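Local atomic coordinates of probable glutamine-binding lipoprotein GlnH (GLNBP) (Mycobacterium tuberculosis, PDB entry 6H1U), a protein that probably serves as the lipid-anchored solute-binding protein of a transporter, capturing acidic amino acids such as glutamate and aspartate, and perhaps glutamine, outside the cell. Residues Val137-Asn142 / Asp209-Ala214. Sequence-based numbering, arbitrary orientation.
With ASP (aspartic acid), chain B.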
# COMPACT_ATOMS: atom_id res chain seq x y z
N VAL A 137 11.73 -0.22 -3.54
CA VAL A 137 10.72 -0.99 -2.82
C VAL A 137 11.01 -0.98 -1.33
O VAL A 137 12.11 -1.34 -0.89
CB VAL A 137 10.70 -2.44 -3.35
CG1 VAL A 137 9.68 -3.28 -2.55
CG2 VAL A 137 10.36 -2.44 -4.83
N TYR A 138 9.99 -0.65 -0.51
CA TYR A 138 10.18 -0.67 0.93
C TYR A 138 9.45 -1.80 1.64
O TYR A 138 9.68 -2.02 2.83
CB TYR A 138 9.81 0.68 1.57
CG TYR A 138 8.33 1.02 1.62
CD1 TYR A 138 7.52 0.56 2.65
CD2 TYR A 138 7.77 1.86 0.66
CE1 TYR A 138 6.15 0.89 2.71
CE2 TYR A 138 6.41 2.21 0.72
CZ TYR A 138 5.62 1.71 1.74
OH TYR A 138 4.29 2.06 1.77
N LEU A 139 8.59 -2.53 0.93
CA LEU A 139 7.91 -3.70 1.48
C LEU A 139 7.34 -4.47 0.30
O LEU A 139 6.73 -3.86 -0.57
CB LEU A 139 6.77 -3.28 2.43
CG LEU A 139 6.04 -4.43 3.16
CD1 LEU A 139 6.98 -5.19 4.08
CD2 LEU A 139 4.84 -3.90 3.93
N ASP A 140 7.53 -5.79 0.29
CA ASP A 140 7.03 -6.62 -0.80
C ASP A 140 5.91 -7.50 -0.26
O ASP A 140 6.16 -8.45 0.49
CB ASP A 140 8.16 -7.45 -1.41
CG ASP A 140 7.73 -8.15 -2.68
OD1 ASP A 140 6.98 -7.54 -3.47
OD2 ASP A 140 8.14 -9.31 -2.89
N ALA A 141 4.68 -7.21 -0.67
CA ALA A 141 3.50 -7.99 -0.29
C ALA A 141 3.04 -8.84 -1.47
O ALA A 141 3.60 -8.79 -2.57
CB ALA A 141 2.37 -7.07 0.21
N ASN A 142 2.01 -9.67 -1.24
CA ASN A 142 1.45 -10.45 -2.33
C ASN A 142 -0.05 -10.62 -2.14
O ASN A 142 -0.51 -10.81 -1.02
CB ASN A 142 2.12 -11.83 -2.44
CG ASN A 142 2.22 -12.29 -3.88
OD1 ASN A 142 1.22 -12.66 -4.50
ND2 ASN A 142 3.44 -12.26 -4.44
N ASP A 209 -3.63 -7.37 -0.90
CA ASP A 209 -2.33 -7.63 -0.30
C ASP A 209 -2.47 -8.39 1.01
O ASP A 209 -3.25 -8.00 1.88
CB ASP A 209 -1.61 -6.32 -0.00
CG ASP A 209 -1.53 -5.37 -1.19
OD1 ASP A 209 -1.98 -5.70 -2.31
OD2 ASP A 209 -1.00 -4.27 -0.97
N ASP A 210 -1.65 -9.45 1.19
CA ASP A 210 -1.72 -10.22 2.43
C ASP A 210 -1.39 -9.37 3.65
O ASP A 210 -1.88 -9.64 4.75
CB ASP A 210 -0.82 -11.47 2.36
CG ASP A 210 0.64 -11.18 1.97
OD1 ASP A 210 1.04 -10.02 1.69
OD2 ASP A 210 1.41 -12.16 1.93
N THR A 211 -0.55 -8.34 3.47
CA THR A 211 -0.27 -7.37 4.53
C THR A 211 -1.54 -6.66 4.99
O THR A 211 -1.82 -6.56 6.19
CB THR A 211 0.73 -6.35 3.99
OG1 THR A 211 0.29 -5.95 2.69
CG2 THR A 211 2.12 -6.95 3.88
N ILE A 212 -2.31 -6.11 4.04
CA ILE A 212 -3.57 -5.45 4.35
C ILE A 212 -4.55 -6.45 4.95
O ILE A 212 -5.24 -6.15 5.94
CB ILE A 212 -4.15 -4.80 3.08
CG1 ILE A 212 -3.19 -3.70 2.58
CG2 ILE A 212 -5.56 -4.26 3.34
CD1 ILE A 212 -3.68 -3.01 1.32
N LEU A 213 -4.63 -7.64 4.36
CA LEU A 213 -5.53 -8.66 4.89
C LEU A 213 -5.18 -9.02 6.33
O LEU A 213 -6.07 -9.26 7.16
CB LEU A 213 -5.49 -9.91 4.01
CG LEU A 213 -6.03 -9.75 2.59
CD1 LEU A 213 -6.02 -11.10 1.91
CD2 LEU A 213 -7.43 -9.15 2.62
N ALA A 214 -3.88 -9.06 6.65
CA ALA A 214 -3.48 -9.38 8.02
C ALA A 214 -4.02 -8.35 9.01
O ALA A 214 -4.42 -8.70 10.13
CB ALA A 214 -1.95 -9.46 8.11
N ASP B . -1.09 -2.29 -2.84
CA ASP B . -2.29 -2.32 -3.66
C ASP B . -2.36 -1.09 -4.55
O ASP B . -3.40 -0.81 -5.15
CB ASP B . -3.55 -2.42 -2.78
CG ASP B . -3.80 -1.16 -1.97
OD1 ASP B . -4.91 -1.02 -1.41
OD2 ASP B . -2.90 -0.30 -1.88
OXT ASP B . -1.35 -0.37 -4.66
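Asn142 and Asp210 join strand 139-148 to the first turn of helix 210-219 in this periplasmic-binding-protein fold (solute-binding family 3), the strand and helix segments running nearly perpendicular (81°). Two hydrogen bonds pair the residues. Asn142 N donates almost straight (173°) to Asp210 OD1 at 3.1 Å, meeting it from above the carboxylate plane; Asp210 N returns a 2.8 Å bond to Asn142 O, from above the carbonyl plane. With CG between the backbone N and carbonyl carbon (chi1 53°), the Asp210 carboxylate lies against the Asn142 backbone. Asn142 OD1 is hydrogen-bonded by Ala231 N.

Van der Waals contacts lie beside this pair. Ala141 CB fits against the helix start, 3.4 Å from Thr211 OG1 and 3.6 Å from Asp210 OD1, with Thr211 CG2 and Asp209 CB as further carbon partners. Leu139 and Thr211 meet tip to tip through CD2 and CG2, while Thr211 OG1 is hydrogen-bonded to Tyr235 OH of strand 232-240.

The helix's N-cap residue, Asp209, belongs to the ligand site and binds glutamate as well as the aspartate present here. Tyr235 OH hydrogen-bonds its OD2, probably helping to position the carboxylate, and Thr121, Ser123 and Arg128 are among the ligand's other partners. Asp209 OD2 accepts a 2.7 Å hydrogen bond from the amino nitrogen N of the bound aspartate.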